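Local atomic coordinates of genome polyprotein (Chicken sicinivirus JSY, PDB entry 6QWT), a protein that probably copies the viral RNA genome as the RNA-dependent RNA polymerase (3Dpol) part of the picornaviral polyprotein. Residues P66-F78 against M306-T318. Sequence-based numbering, arbitrary orientation.
Sequences PWPSLIPAVKLYF and MVNNISLLSAMLT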
ATOM      1  N   PRO A  66      20.374 -14.608   5.888  1.00 24.68           N
ATOM      2  CA  PRO A  66      19.282 -15.308   5.205  1.00 29.09           C
ATOM      3  C   PRO A  66      19.026 -16.676   5.818  1.00 26.80           C
ATOM      4  O   PRO A  66      19.956 -17.393   6.193  1.00 27.01           O
ATOM      5  CB  PRO A  66      19.788 -15.428   3.764  1.00 26.12           C
ATOM      6  CG  PRO A  66      21.273 -15.429   3.894  1.00 27.43           C
ATOM      7  CD  PRO A  66      21.584 -14.517   5.053  1.00 26.80           C
ATOM      8  N   TRP A  67      17.748 -17.030   5.920  1.00 22.32           N
ATOM      9  CA  TRP A  67      17.399 -18.386   6.298  1.00 26.43           C
ATOM     10  C   TRP A  67      17.596 -19.313   5.098  1.00 23.59           C
ATOM     11  O   TRP A  67      17.643 -18.853   3.955  1.00 20.21           O
ATOM     12  CB  TRP A  67      15.965 -18.444   6.829  1.00 25.03           C
ATOM     13  CG  TRP A  67      14.941 -17.651   6.075  1.00 24.18           C
ATOM     14  CD1 TRP A  67      14.061 -18.125   5.140  1.00 24.36           C
ATOM     15  CD2 TRP A  67      14.653 -16.255   6.221  1.00 23.56           C
ATOM     16  NE1 TRP A  67      13.256 -17.107   4.686  1.00 21.34           N
ATOM     17  CE2 TRP A  67      13.600 -15.949   5.333  1.00 25.24           C
ATOM     18  CE3 TRP A  67      15.191 -15.230   7.008  1.00 23.05           C
ATOM     19  CZ2 TRP A  67      13.076 -14.662   5.213  1.00 23.76           C
ATOM     20  CZ3 TRP A  67      14.669 -13.955   6.886  1.00 21.58           C
ATOM     21  CH2 TRP A  67      13.623 -13.683   5.997  1.00 22.06           C
ATOM     22  N   PRO A  68      17.748 -20.624   5.337  1.00 27.02           N
ATOM     23  CA  PRO A  68      18.202 -21.526   4.260  1.00 25.14           C
ATOM     24  C   PRO A  68      17.418 -21.444   2.960  1.00 24.26           C
ATOM     25  O   PRO A  68      18.004 -21.643   1.889  1.00 22.05           O
ATOM     26  CB  PRO A  68      18.066 -22.911   4.904  1.00 24.32           C
ATOM     27  CG  PRO A  68      18.329 -22.662   6.336  1.00 25.07           C
ATOM     28  CD  PRO A  68      17.711 -21.319   6.638  1.00 27.75           C
ATOM     29  N   SER A  69      16.118 -21.162   3.009  1.00 23.88           N
ATOM     30  CA  SER A  69      15.294 -21.120   1.809  1.00 22.48           C
ATOM     31  C   SER A  69      15.154 -19.720   1.225  1.00 23.63           C
ATOM     32  O   SER A  69      14.465 -19.557   0.213  1.00 21.58           O
ATOM     33  CB  SER A  69      13.905 -21.697   2.101  1.00 20.12           C
ATOM     34  OG  SER A  69      13.183 -20.872   3.000  1.00 20.86           O
ATOM     35  N   LEU A  70      15.797 -18.710   1.822  1.00 21.26           N
ATOM     36  CA  LEU A  70      15.584 -17.332   1.383  1.00 20.62           C
ATOM     37  C   LEU A  70      16.244 -17.063   0.034  1.00 19.38           C
ATOM     38  O   LEU A  70      15.591 -16.573  -0.897  1.00 20.75           O
ATOM     39  CB  LEU A  70      16.098 -16.352   2.441  1.00 21.44           C
ATOM     40  CG  LEU A  70      15.942 -14.873   2.069  1.00 21.76           C
ATOM     41  CD1 LEU A  70      14.501 -14.556   1.669  1.00 21.24           C
ATOM     42  CD2 LEU A  70      16.398 -13.970   3.207  1.00 20.95           C
ATOM     43  N   ILE A  71      17.543 -17.356  -0.087  1.00 20.95           N
ATOM     44  CA  ILE A  71      18.228 -17.163  -1.368  1.00 19.26           C
ATOM     45  C   ILE A  71      17.585 -17.976  -2.486  1.00 23.65           C
ATOM     46  O   ILE A  71      17.400 -17.431  -3.587  1.00 19.69           O
ATOM     47  CB  ILE A  71      19.732 -17.459  -1.217  1.00 25.08           C
ATOM     48  CG1 ILE A  71      20.362 -16.546  -0.162  1.00 27.26           C
ATOM     49  CG2 ILE A  71      20.437 -17.349  -2.571  1.00 25.17           C
ATOM     50  CD1 ILE A  71      20.992 -15.311  -0.717  1.00 31.02           C
ATOM     51  N   PRO A  72      17.241 -19.258  -2.298  1.00 20.93           N
ATOM     52  CA  PRO A  72      16.482 -19.952  -3.352  1.00 22.52           C
ATOM     53  C   PRO A  72      15.185 -19.249  -3.723  1.00 21.27           C
ATOM     54  O   PRO A  72      14.820 -19.224  -4.905  1.00 20.29           O
ATOM     55  CB  PRO A  72      16.230 -21.336  -2.737  1.00 22.29           C
ATOM     56  CG  PRO A  72      17.372 -21.536  -1.815  1.00 20.93           C
ATOM     57  CD  PRO A  72      17.639 -20.185  -1.221  1.00 21.77           C
ATOM     58  N   ALA A  73      14.480 -18.668  -2.746  1.00 21.65           N
ATOM     59  CA  ALA A  73      13.240 -17.963  -3.055  1.00 19.65           C
ATOM     60  C   ALA A  73      13.507 -16.731  -3.905  1.00 19.07           C
ATOM     61  O   ALA A  73      12.738 -16.421  -4.822  1.00 19.15           O
ATOM     62  CB  ALA A  73      12.514 -17.575  -1.767  1.00 16.93           C
ATOM     63  N   VAL A  74      14.598 -16.015  -3.616  1.00 17.97           N
ATOM     64  CA  VAL A  74      14.977 -14.864  -4.431  1.00 22.57           C
ATOM     65  C   VAL A  74      15.183 -15.287  -5.881  1.00 21.15           C
ATOM     66  O   VAL A  74      14.636 -14.680  -6.810  1.00 18.61           O
ATOM     67  CB  VAL A  74      16.235 -14.186  -3.856  1.00 21.77           C
ATOM     68  CG1 VAL A  74      16.747 -13.120  -4.813  1.00 19.13           C
ATOM     69  CG2 VAL A  74      15.946 -13.592  -2.484  1.00 16.76           C
ATOM     70  N   LYS A  75      15.972 -16.344  -6.092  1.00 17.55           N
ATOM     71  CA  LYS A  75      16.225 -16.826  -7.446  1.00 22.92           C
ATOM     72  C   LYS A  75      14.940 -17.287  -8.120  1.00 22.04           C
ATOM     73  O   LYS A  75      14.722 -17.015  -9.305  1.00 21.25           O
ATOM     74  CB  LYS A  75      17.250 -17.961  -7.412  1.00 20.14           C
ATOM     75  CG  LYS A  75      18.580 -17.575  -6.784  1.00 27.22           C
ATOM     76  CD  LYS A  75      19.239 -16.442  -7.553  1.00 25.96           C
ATOM     77  CE  LYS A  75      20.538 -16.010  -6.900  1.00 29.66           C
ATOM     78  NZ  LYS A  75      21.224 -14.963  -7.706  1.00 35.95           N
ATOM     79  N   LEU A  76      14.073 -17.979  -7.378  1.00 20.88           N
ATOM     80  CA  LEU A  76      12.827 -18.472  -7.955  1.00 21.98           C
ATOM     81  C   LEU A  76      11.943 -17.322  -8.423  1.00 20.00           C
ATOM     82  O   LEU A  76      11.408 -17.348  -9.539  1.00 19.81           O
ATOM     83  CB  LEU A  76      12.087 -19.339  -6.937  1.00 18.43           C
ATOM     84  CG  LEU A  76      10.772 -19.948  -7.427  1.00 22.86           C
ATOM     85  CD1 LEU A  76      11.007 -20.788  -8.678  1.00 20.00           C
ATOM     86  CD2 LEU A  76      10.135 -20.777  -6.325  1.00 19.35           C
ATOM     87  N   TYR A  77      11.782 -16.296  -7.584  1.00 23.58           N
ATOM     88  CA  TYR A  77      10.916 -15.176  -7.941  1.00 16.60           C
ATOM     89  C   TYR A  77      11.440 -14.447  -9.176  1.00 19.29           C
ATOM     90  O   TYR A  77      10.699 -14.225 -10.139  1.00 18.34           O
ATOM     91  CB  TYR A  77      10.783 -14.220  -6.757  1.00 18.57           C
ATOM     92  CG  TYR A  77      10.055 -12.940  -7.097  1.00 21.15           C
ATOM     93  CD1 TYR A  77       8.690 -12.944  -7.346  1.00 17.66           C
ATOM     94  CD2 TYR A  77      10.737 -11.731  -7.180  1.00 17.88           C
ATOM     95  CE1 TYR A  77       8.020 -11.784  -7.666  1.00 16.25           C
ATOM     96  CE2 TYR A  77      10.072 -10.560  -7.501  1.00 21.48           C
ATOM     97  CZ  TYR A  77       8.711 -10.595  -7.741  1.00 21.18           C
ATOM     98  OH  TYR A  77       8.031  -9.443  -8.065  1.00 21.02           O
ATOM     99  N   PHE A  78      12.723 -14.080  -9.173  1.00 17.85           N
ATOM    100  CA  PHE A  78      13.281 -13.372 -10.319  1.00 20.50           C
ATOM    101  C   PHE A  78      13.380 -14.251 -11.557  1.00 21.76           C
ATOM    102  O   PHE A  78      13.391 -13.723 -12.674  1.00 20.00           O
ATOM    103  CB  PHE A  78      14.651 -12.802  -9.970  1.00 19.47           C
ATOM    104  CG  PHE A  78      14.582 -11.519  -9.199  1.00 22.94           C
ATOM    105  CD1 PHE A  78      14.414 -10.311  -9.855  1.00 22.71           C
ATOM    106  CD2 PHE A  78      14.661 -11.524  -7.817  1.00 19.75           C
ATOM    107  CE1 PHE A  78      14.341  -9.129  -9.144  1.00 25.47           C
ATOM    108  CE2 PHE A  78      14.589 -10.350  -7.101  1.00 20.78           C
ATOM    109  CZ  PHE A  78      14.433  -9.149  -7.765  1.00 20.95           C
ATOM    110  N   MET A 306       7.440  -7.309  -3.955  1.00 18.92           N
ATOM    111  CA  MET A 306       8.536  -8.238  -4.189  1.00 21.62           C
ATOM    112  C   MET A 306       8.976  -8.899  -2.890  1.00 19.59           C
ATOM    113  O   MET A 306       9.166 -10.117  -2.846  1.00 21.63           O
ATOM    114  CB  MET A 306       9.695  -7.512  -4.873  1.00 21.17           C
ATOM    115  CG  MET A 306       9.268  -6.828  -6.164  1.00 25.11           C
ATOM    116  SD  MET A 306      10.578  -5.945  -7.036  1.00 35.79           S
ATOM    117  CE  MET A 306      11.781  -7.223  -7.227  1.00 23.88           C
ATOM    118  N   VAL A 307       9.102  -8.117  -1.812  1.00 20.38           N
ATOM    119  CA  VAL A 307       9.438  -8.682  -0.504  1.00 20.56           C
ATOM    120  C   VAL A 307       8.425  -9.751  -0.111  1.00 18.13           C
ATOM    121  O   VAL A 307       8.785 -10.846   0.337  1.00 19.06           O
ATOM    122  CB  VAL A 307       9.513  -7.572   0.559  1.00 21.44           C
ATOM    123  CG1 VAL A 307       9.501  -8.176   1.963  1.00 18.93           C
ATOM    124  CG2 VAL A 307      10.743  -6.713   0.351  1.00 20.71           C
ATOM    125  N   ASN A 308       7.140  -9.441  -0.268  1.00 23.58           N
ATOM    126  CA  ASN A 308       6.099 -10.394   0.095  1.00 22.40           C
ATOM    127  C   ASN A 308       6.190 -11.664  -0.746  1.00 22.33           C
ATOM    128  O   ASN A 308       6.082 -12.775  -0.216  1.00 22.36           O
ATOM    129  CB  ASN A 308       4.734  -9.730  -0.064  1.00 24.97           C
ATOM    130  CG  ASN A 308       3.705 -10.286   0.880  1.00 28.22           C
ATOM    131  OD1 ASN A 308       3.846 -11.399   1.385  1.00 26.72           O
ATOM    132  ND2 ASN A 308       2.677  -9.494   1.163  1.00 28.68           N
ATOM    133  N   ASN A 309       6.386 -11.517  -2.060  1.00 21.93           N
ATOM    134  CA  ASN A 309       6.527 -12.686  -2.926  1.00 22.04           C
ATOM    135  C   ASN A 309       7.699 -13.552  -2.481  1.00 23.44           C
ATOM    136  O   ASN A 309       7.566 -14.774  -2.344  1.00 17.30           O
ATOM    137  CB  ASN A 309       6.710 -12.247  -4.381  1.00 16.27           C
ATOM    138  CG  ASN A 309       5.391 -12.107  -5.128  1.00 24.52           C
ATOM    139  OD1 ASN A 309       5.049 -12.937  -5.977  1.00 19.22           O
ATOM    140  ND2 ASN A 309       4.652 -11.044  -4.827  1.00 24.10           N
ATOM    141  N   ILE A 310       8.858 -12.925  -2.239  1.00 18.59           N
ATOM    142  CA  ILE A 310      10.053 -13.666  -1.839  1.00 21.47           C
ATOM    143  C   ILE A 310       9.813 -14.399  -0.524  1.00 22.86           C
ATOM    144  O   ILE A 310      10.159 -15.578  -0.373  1.00 22.08           O
ATOM    145  CB  ILE A 310      11.262 -12.716  -1.730  1.00 21.47           C
ATOM    146  CG1 ILE A 310      11.476 -11.951  -3.038  1.00 20.84           C
ATOM    147  CG2 ILE A 310      12.511 -13.479  -1.320  1.00 17.21           C
ATOM    148  CD1 ILE A 310      12.364 -12.623  -4.012  1.00 24.49           C
ATOM    149  N   SER A 311       9.224 -13.705   0.451  1.00 21.41           N
ATOM    150  CA  SER A 311       9.018 -14.300   1.768  1.00 22.36           C
ATOM    151  C   SER A 311       8.084 -15.502   1.690  1.00 23.16           C
ATOM    152  O   SER A 311       8.373 -16.564   2.254  1.00 22.34           O
ATOM    153  CB  SER A 311       8.475 -13.245   2.730  1.00 18.83           C
ATOM    154  OG  SER A 311       9.340 -12.125   2.773  1.00 22.30           O
ATOM    155  N   LEU A 312       6.958 -15.356   0.983  1.00 22.86           N
ATOM    156  CA  LEU A 312       6.026 -16.471   0.825  1.00 24.43           C
ATOM    157  C   LEU A 312       6.687 -17.656   0.135  1.00 23.89           C
ATOM    158  O   LEU A 312       6.534 -18.803   0.572  1.00 22.38           O
ATOM    159  CB  LEU A 312       4.797 -16.021   0.036  1.00 19.86           C
ATOM    160  CG  LEU A 312       3.849 -15.041   0.724  1.00 26.60           C
ATOM    161  CD1 LEU A 312       3.001 -14.309  -0.311  1.00 25.03           C
ATOM    162  CD2 LEU A 312       2.971 -15.761   1.742  1.00 27.55           C
ATOM    163  N   LEU A 313       7.426 -17.396  -0.946  1.00 21.81           N
ATOM    164  CA  LEU A 313       8.111 -18.473  -1.653  1.00 23.75           C
ATOM    165  C   LEU A 313       9.120 -19.175  -0.748  1.00 21.80           C
ATOM    166  O   LEU A 313       9.279 -20.397  -0.819  1.00 18.67           O
ATOM    167  CB  LEU A 313       8.793 -17.922  -2.906  1.00 19.63           C
ATOM    168  CG  LEU A 313       7.861 -17.523  -4.057  1.00 20.56           C
ATOM    169  CD1 LEU A 313       8.549 -16.574  -5.026  1.00 20.59           C
ATOM    170  CD2 LEU A 313       7.350 -18.745  -4.798  1.00 29.02           C
ATOM    171  N   SER A 314       9.804 -18.422   0.122  1.00 21.65           N
ATOM    172  CA  SER A 314      10.765 -19.050   1.025  1.00 21.21           C
ATOM    173  C   SER A 314      10.070 -19.969   2.024  1.00 24.97           C
ATOM    174  O   SER A 314      10.683 -20.917   2.531  1.00 23.25           O
ATOM    175  CB  SER A 314      11.593 -17.985   1.755  1.00 22.36           C
ATOM    176  OG  SER A 314      10.875 -17.418   2.838  1.00 20.63           O
ATOM    177  N   ALA A 315       8.794 -19.707   2.313  1.00 23.33           N
ATOM    178  CA  ALA A 315       8.011 -20.592   3.168  1.00 22.31           C
ATOM    179  C   ALA A 315       7.537 -21.826   2.410  1.00 24.11           C
ATOM    180  O   ALA A 315       7.600 -22.946   2.933  1.00 22.77           O
ATOM    181  CB  ALA A 315       6.809 -19.838   3.744  1.00 23.52           C
ATOM    182  N   MET A 316       7.056 -21.639   1.181  1.00 20.26           N
ATOM    183  CA  MET A 316       6.553 -22.765   0.407  1.00 25.41           C
ATOM    184  C   MET A 316       7.682 -23.694  -0.028  1.00 27.43           C
ATOM    185  O   MET A 316       7.469 -24.906  -0.156  1.00 25.37           O
ATOM    186  CB  MET A 316       5.759 -22.244  -0.796  1.00 22.21           C
ATOM    187  CG  MET A 316       4.670 -21.231  -0.412  1.00 26.74           C
ATOM    188  SD  MET A 316       3.744 -20.505  -1.796  1.00 28.37           S
ATOM    189  CE  MET A 316       4.964 -20.604  -3.086  1.00 27.98           C
ATOM    190  N   LEU A 317       8.889 -23.157  -0.223  1.00 22.49           N
ATOM    191  CA  LEU A 317      10.023 -23.977  -0.633  1.00 25.39           C
ATOM    192  C   LEU A 317      10.411 -25.010   0.418  1.00 27.43           C
ATOM    193  O   LEU A 317      11.079 -25.993   0.082  1.00 27.04           O
ATOM    194  CB  LEU A 317      11.224 -23.087  -0.955  1.00 25.36           C
ATOM    195  CG  LEU A 317      11.232 -22.493  -2.363  1.00 26.61           C
ATOM    196  CD1 LEU A 317      12.315 -21.434  -2.486  1.00 20.67           C
ATOM    197  CD2 LEU A 317      11.413 -23.589  -3.403  1.00 20.69           C
ATOM    198  N   THR A 318      10.020 -24.811   1.677  1.00 26.11           N
ATOM    199  CA  THR A 318      10.287 -25.794   2.717  1.00 28.02           C
ATOM    200  C   THR A 318       9.234 -26.894   2.783  1.00 28.08           C
ATOM    201  O   THR A 318       9.410 -27.852   3.543  1.00 31.24           O
ATOM    202  CB  THR A 318      10.395 -25.113   4.088  1.00 24.37           C
ATOM    203  OG1 THR A 318       9.096 -24.706   4.529  1.00 24.36           O
ATOM    204  CG2 THR A 318      11.309 -23.895   4.015  1.00 25.94           C
TER
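In the palm of a picornaviral polymerase, the helix that follows the motif B loop packs across helix 70-81, with Ile310, Leu313 and Ser314 meeting Ala73, Val74 and Tyr77. The short helical segments cross at 121° with their axes 8.1 Å apart, a close approach made possible where small residues face each other. The methyl CB of Ala73 lies 3.4 Å from Ile310 O, directly against the backbone of the palm helix. On one flank of this point Ile310 is a knob in a hole made by Leu70, Ala73, Val74 and Tyr77. Its CG2 branch reaches Val74 CG2 at 3.6 Å, while CD1 presses tightly on Val74 CA at 3.5 Å. Tyr77 reciprocates as a knob among Met306, Asn309, Ile310 and Leu313. With CG anti to the backbone N (chi1 172°), its ring lies across Asn309, CE1 standing 3.6 Å from Asn309 CB, and its hydroxyl runs on to a hydrogen bond with Tyr204 O. The bent end of Met306 brings CE to the edge of the Tyr77 ring and, obliquely, within 3.3 Å of Phe78 CZ. Leu76 CD2 meets Leu313 CD2, the two side chains crossing at about a right angle.

Polar contacts secure the other end. Trp67 NE1 donates in the indole plane to Ser314 OG at 3.0 Å, a nearly straight bond (171°), and that hydroxyl in turn donates a hydrogen bond to Ser311 O, so one serine both accepts and donates. Ser69 OG donates to Ser314 O, tilted from the carbonyl plane. Asn309 and Leu313 also touch strand 327-332, and Ser311 and Ala315, which point away from helix 70-81, pack on helix 346-356. Reciprocal knobs-into-holes packing thus joins an N-terminal helix to the motif B helix of the right-hand (fingers-palm-thumb) fold of RNA-dependent RNA polymerases.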